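Local coordinates for D-alanyl-D-alanine carboxypeptidase (Streptococcus pneumoniae R6, PDB 1XP4), which probably trims the terminal D-alanine from peptidoglycan precursor peptides as a serine-type D-Ala-D-Ala carboxypeptidase, thereby regulating cell-wall synthesis, at residues T238-V250 and A266-L280. Numbering follows the deposited sequence.
Sequences TTVEKGMRVITVV and ATSSLMDYISSTFTL
Helix 266-277 packs across one face of the hairpin formed by strands 238-241 and 244-250, its axis 9.3 Å from that of strand 244-250 and inclined at 133° to it. In the middle Met271, a selenomethionine, bends at chi2 and chi3 so that its selenium meets Val246 CG1 at 3.6 Å and Thr239 CG2 at 3.7 Å; a long, flexible side chain suits the span between helix and sheet. Val246, branched at CB, offers both methyls to it, and CG1 also touches Ile274 CD1. Toward the hairpin turn Met244, also a selenomethionine, runs out with CG anti to the backbone N (chi1 175°), then bends at its last torsion and crosses Ile274 at about a right angle, CE touching CG2. Leu280, in the strand after the helix, lays CD1 against Met244 CB (3.7 Å). At the other end Thr248 CG2 meets Thr267 CG2 at 3.5 Å, beta-branched threonines turning methyls to each other; Thr267 OG1 is hydrogen-bonded to Arg263 O, one turn earlier.

Near the hairpin turn the contact becomes polar. Ser275 OG donates to the anti lone pair of Glu241 OE1 (2.6 Å), while OE2 of this carboxylate forms a salt bridge with Arg217; extended Lys242 makes a weak hydrogen bond from NZ to Ser275 O. Lys242 and Gly243, both at positive phi, which glycine adopts readily, centre the type I' turn. A helix thus covers the five-stranded antiparallel sheet, strand 244-253 central, as in the penicillin-binding protein and beta-lactamase fold.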
loop_
_atom_site.group_PDB
_atom_site.type_symbol
_atom_site.label_atom_id
_atom_site.label_comp_id
_atom_site.label_asym_id
_atom_site.label_seq_id
_atom_site.Cartn_x
_atom_site.Cartn_y
_atom_site.Cartn_z
ATOM N N THR A 238 -4.184 6.456 1.592
ATOM C CA THR A 238 -5.178 5.419 1.337
ATOM C C THR A 238 -6.461 5.880 2.023
ATOM O O THR A 238 -6.419 6.558 3.050
ATOM C CB THR A 238 -4.748 4.038 1.892
ATOM O OG1 THR A 238 -5.728 3.056 1.527
ATOM C CG2 THR A 238 -4.622 4.075 3.407
ATOM N N THR A 239 -7.603 5.525 1.451
ATOM C CA THR A 239 -8.865 5.954 2.023
ATOM C C THR A 239 -10.012 5.086 1.550
ATOM O O THR A 239 -9.904 4.391 0.541
ATOM C CB THR A 239 -9.178 7.401 1.611
ATOM O OG1 THR A 239 -10.305 7.880 2.350
ATOM C CG2 THR A 239 -9.516 7.463 0.131
ATOM N N VAL A 240 -11.111 5.125 2.293
ATOM C CA VAL A 240 -12.297 4.379 1.917
ATOM C C VAL A 240 -13.361 5.422 1.659
ATOM O O VAL A 240 -13.929 5.976 2.599
ATOM C CB VAL A 240 -12.799 3.440 3.033
ATOM C CG1 VAL A 240 -14.060 2.726 2.566
ATOM C CG2 VAL A 240 -11.728 2.425 3.392
ATOM N N GLU A 241 -13.613 5.699 0.385
ATOM C CA GLU A 241 -14.608 6.686 0.007
ATOM C C GLU A 241 -15.692 6.010 -0.817
ATOM O O GLU A 241 -15.398 5.326 -1.794
ATOM C CB GLU A 241 -13.953 7.810 -0.794
ATOM C CG GLU A 241 -14.414 9.190 -0.397
ATOM C CD GLU A 241 -13.564 10.279 -1.017
ATOM O OE1 GLU A 241 -13.615 10.437 -2.251
ATOM O OE2 GLU A 241 -12.834 10.973 -0.276
ATOM N N LYS A 242 -16.939 6.209 -0.405
ATOM C CA LYS A 242 -18.099 5.626 -1.069
ATOM C C LYS A 242 -17.982 4.118 -1.179
ATOM O O LYS A 242 -18.278 3.533 -2.220
ATOM C CB LYS A 242 -18.284 6.245 -2.444
ATOM C CG LYS A 242 -18.579 7.721 -2.374
ATOM C CD LYS A 242 -18.674 8.331 -3.751
ATOM C CE LYS A 242 -18.750 9.846 -3.660
ATOM N NZ LYS A 242 -18.864 10.474 -5.013
ATOM N N GLY A 243 -17.540 3.501 -0.085
ATOM C CA GLY A 243 -17.394 2.058 -0.027
ATOM C C GLY A 243 -16.198 1.458 -0.743
ATOM O O GLY A 243 -16.012 0.236 -0.708
HETATM N N MSE A 244 -15.377 2.301 -1.369
HETATM C CA MSE A 244 -14.215 1.827 -2.119
HETATM C C MSE A 244 -12.873 2.306 -1.563
HETATM O O MSE A 244 -12.703 3.488 -1.241
HETATM C CB MSE A 244 -14.363 2.261 -3.581
HETATM C CG MSE A 244 -13.182 1.960 -4.493
HETATM SE SE MSE A 244 -13.559 2.495 -6.336
HETATM C CE MSE A 244 -12.969 4.328 -6.289
ATOM N N ARG A 245 -11.922 1.380 -1.453
ATOM C CA ARG A 245 -10.589 1.709 -0.952
ATOM C C ARG A 245 -9.687 2.152 -2.095
ATOM O O ARG A 245 -9.504 1.443 -3.088
ATOM C CB ARG A 245 -9.958 0.513 -0.249
ATOM C CG ARG A 245 -8.592 0.812 0.311
ATOM C CD ARG A 245 -8.473 0.289 1.724
ATOM N NE ARG A 245 -7.939 1.329 2.593
ATOM C CZ ARG A 245 -8.236 1.452 3.880
ATOM N NH1 ARG A 245 -9.065 0.591 4.460
ATOM N NH2 ARG A 245 -7.727 2.460 4.579
ATOM N N VAL A 246 -9.109 3.332 -1.935
ATOM C CA VAL A 246 -8.252 3.895 -2.950
ATOM C C VAL A 246 -6.867 4.156 -2.408
ATOM O O VAL A 246 -6.718 4.663 -1.296
ATOM C CB VAL A 246 -8.818 5.237 -3.464
ATOM C CG1 VAL A 246 -7.844 5.869 -4.451
ATOM C CG2 VAL A 246 -10.181 5.023 -4.114
ATOM N N ILE A 247 -5.857 3.787 -3.190
ATOM C CA ILE A 247 -4.482 4.051 -2.812
ATOM C C ILE A 247 -4.048 5.186 -3.713
ATOM O O ILE A 247 -4.205 5.128 -4.928
ATOM C CB ILE A 247 -3.564 2.853 -3.022
ATOM C CG1 ILE A 247 -3.991 1.708 -2.100
ATOM C CG2 ILE A 247 -2.124 3.267 -2.720
ATOM C CD1 ILE A 247 -3.012 0.553 -2.068
ATOM N N THR A 248 -3.511 6.224 -3.089
ATOM C CA THR A 248 -3.085 7.433 -3.772
ATOM C C THR A 248 -1.589 7.694 -3.651
ATOM O O THR A 248 -1.011 7.594 -2.564
ATOM C CB THR A 248 -3.878 8.640 -3.202
ATOM O OG1 THR A 248 -5.099 8.780 -3.935
ATOM C CG2 THR A 248 -3.076 9.933 -3.274
ATOM N N VAL A 249 -0.970 8.028 -4.777
ATOM C CA VAL A 249 0.418 8.402 -4.732
ATOM C C VAL A 249 0.615 9.720 -5.466
ATOM O O VAL A 249 0.440 9.845 -6.651
ATOM C CB VAL A 249 1.176 7.281 -5.412
ATOM C CG1 VAL A 249 2.656 7.536 -5.321
ATOM C CG2 VAL A 249 0.849 5.950 -4.745
ATOM N N VAL A 250 0.909 10.783 -4.698
ATOM C CA VAL A 250 1.200 12.088 -5.282
ATOM C C VAL A 250 2.689 12.418 -4.985
ATOM O O VAL A 250 3.038 12.720 -3.863
ATOM C CB VAL A 250 0.286 13.113 -4.565
ATOM C CG1 VAL A 250 0.861 14.536 -4.642
ATOM C CG2 VAL A 250 -1.124 13.144 -5.116
ATOM N N ALA A 266 -3.927 18.446 -3.082
ATOM C CA ALA A 266 -3.804 17.783 -4.368
ATOM C C ALA A 266 -4.422 16.395 -4.304
ATOM O O ALA A 266 -5.065 15.956 -5.251
ATOM C CB ALA A 266 -2.339 17.687 -4.758
ATOM N N THR A 267 -4.213 15.708 -3.182
ATOM C CA THR A 267 -4.769 14.370 -2.986
ATOM C C THR A 267 -6.280 14.486 -2.868
ATOM O O THR A 267 -7.025 13.739 -3.501
ATOM C CB THR A 267 -4.245 13.690 -1.696
ATOM O OG1 THR A 267 -2.830 13.482 -1.791
ATOM C CG2 THR A 267 -4.936 12.340 -1.496
ATOM N N SER A 268 -6.730 15.422 -2.045
ATOM C CA SER A 268 -8.158 15.633 -1.879
ATOM C C SER A 268 -8.738 15.945 -3.260
ATOM O O SER A 268 -9.850 15.541 -3.588
ATOM C CB SER A 268 -8.419 16.795 -0.921
ATOM O OG SER A 268 -9.795 16.868 -0.610
ATOM N N SER A 269 -7.959 16.645 -4.076
ATOM C CA SER A 269 -8.401 17.000 -5.415
ATOM C C SER A 269 -8.536 15.758 -6.279
ATOM O O SER A 269 -9.492 15.615 -7.043
ATOM C CB SER A 269 -7.404 17.954 -6.057
ATOM O OG SER A 269 -7.808 18.266 -7.374
ATOM N N LEU A 270 -7.564 14.861 -6.149
ATOM C CA LEU A 270 -7.551 13.618 -6.904
ATOM C C LEU A 270 -8.736 12.729 -6.540
ATOM O O LEU A 270 -9.278 12.030 -7.394
ATOM C CB LEU A 270 -6.230 12.872 -6.654
ATOM C CG LEU A 270 -6.025 11.447 -7.195
ATOM C CD1 LEU A 270 -6.467 11.337 -8.642
ATOM C CD2 LEU A 270 -4.558 11.078 -7.059
HETATM N N MSE A 271 -9.145 12.763 -5.275
HETATM C CA MSE A 271 -10.257 11.934 -4.829
HETATM C C MSE A 271 -11.625 12.436 -5.261
HETATM O O MSE A 271 -12.548 11.637 -5.453
HETATM C CB MSE A 271 -10.204 11.753 -3.315
HETATM C CG MSE A 271 -9.015 10.909 -2.863
HETATM SE SE MSE A 271 -9.156 8.991 -3.202
HETATM C CE MSE A 271 -10.471 8.926 -4.585
ATOM N N ASP A 272 -11.762 13.753 -5.411
ATOM C CA ASP A 272 -13.028 14.318 -5.862
ATOM C C ASP A 272 -13.255 13.803 -7.277
ATOM O O ASP A 272 -14.378 13.501 -7.668
ATOM C CB ASP A 272 -12.982 15.850 -5.880
ATOM C CG ASP A 272 -13.183 16.466 -4.505
ATOM O OD1 ASP A 272 -14.197 16.156 -3.852
ATOM O OD2 ASP A 272 -12.331 17.276 -4.081
ATOM N N TYR A 273 -12.175 13.703 -8.039
ATOM C CA TYR A 273 -12.252 13.216 -9.409
ATOM C C TYR A 273 -12.688 11.764 -9.424
ATOM O O TYR A 273 -13.674 11.397 -10.073
ATOM C CB TYR A 273 -10.887 13.328 -10.086
ATOM C CG TYR A 273 -10.785 12.582 -11.403
ATOM C CD1 TYR A 273 -11.508 12.994 -12.519
ATOM C CD2 TYR A 273 -9.959 11.462 -11.530
ATOM C CE1 TYR A 273 -11.411 12.313 -13.724
ATOM C CE2 TYR A 273 -9.857 10.774 -12.734
ATOM C CZ TYR A 273 -10.586 11.205 -13.825
ATOM O OH TYR A 273 -10.508 10.517 -15.016
ATOM N N ILE A 274 -11.944 10.942 -8.694
ATOM C CA ILE A 274 -12.210 9.510 -8.627
ATOM C C ILE A 274 -13.614 9.128 -8.183
ATOM O O ILE A 274 -14.217 8.210 -8.743
ATOM C CB ILE A 274 -11.195 8.831 -7.708
ATOM C CG1 ILE A 274 -9.802 8.969 -8.321
ATOM C CG2 ILE A 274 -11.567 7.375 -7.498
ATOM C CD1 ILE A 274 -8.688 8.600 -7.390
ATOM N N SER A 275 -14.132 9.831 -7.182
ATOM C CA SER A 275 -15.460 9.543 -6.663
ATOM C C SER A 275 -16.595 10.010 -7.561
ATOM O O SER A 275 -17.698 9.462 -7.517
ATOM C CB SER A 275 -15.612 10.143 -5.272
ATOM O OG SER A 275 -14.744 9.481 -4.374
ATOM N N SER A 276 -16.342 11.023 -8.376
ATOM C CA SER A 276 -17.384 11.494 -9.262
ATOM C C SER A 276 -17.285 10.763 -10.603
ATOM O O SER A 276 -18.229 10.780 -11.388
ATOM C CB SER A 276 -17.255 13.003 -9.477
ATOM O OG SER A 276 -16.118 13.312 -10.263
ATOM N N THR A 277 -16.148 10.109 -10.849
ATOM C CA THR A 277 -15.905 9.392 -12.106
ATOM C C THR A 277 -16.134 7.878 -12.079
ATOM O O THR A 277 -16.483 7.280 -13.095
ATOM C CB THR A 277 -14.459 9.593 -12.577
ATOM O OG1 THR A 277 -14.156 10.991 -12.619
ATOM C CG2 THR A 277 -14.256 8.959 -13.954
ATOM N N PHE A 278 -15.897 7.260 -10.926
ATOM C CA PHE A 278 -16.050 5.818 -10.772
ATOM C C PHE A 278 -16.925 5.484 -9.587
ATOM O O PHE A 278 -17.007 6.243 -8.626
ATOM C CB PHE A 278 -14.697 5.164 -10.554
ATOM C CG PHE A 278 -13.740 5.368 -11.673
ATOM C CD1 PHE A 278 -13.863 4.641 -12.848
ATOM C CD2 PHE A 278 -12.693 6.272 -11.548
ATOM C CE1 PHE A 278 -12.955 4.808 -13.881
ATOM C CE2 PHE A 278 -11.777 6.449 -12.577
ATOM C CZ PHE A 278 -11.906 5.718 -13.743
ATOM N N THR A 279 -17.551 4.320 -9.650
ATOM C CA THR A 279 -18.428 3.871 -8.584
ATOM C C THR A 279 -18.409 2.349 -8.511
ATOM O O THR A 279 -17.927 1.690 -9.422
ATOM C CB THR A 279 -19.865 4.344 -8.841
ATOM O OG1 THR A 279 -20.743 3.739 -7.894
ATOM C CG2 THR A 279 -20.312 3.953 -10.238
ATOM N N LEU A 280 -18.918 1.796 -7.418
ATOM C CA LEU A 280 -18.973 0.348 -7.252
ATOM C C LEU A 280 -20.407 -0.118 -7.453
ATOM O O LEU A 280 -21.255 0.113 -6.591
ATOM C CB LEU A 280 -18.519 -0.070 -5.847
ATOM C CG LEU A 280 -17.061 0.081 -5.413
ATOM C CD1 LEU A 280 -16.931 -0.400 -3.978
ATOM C CD2 LEU A 280 -16.140 -0.721 -6.336
#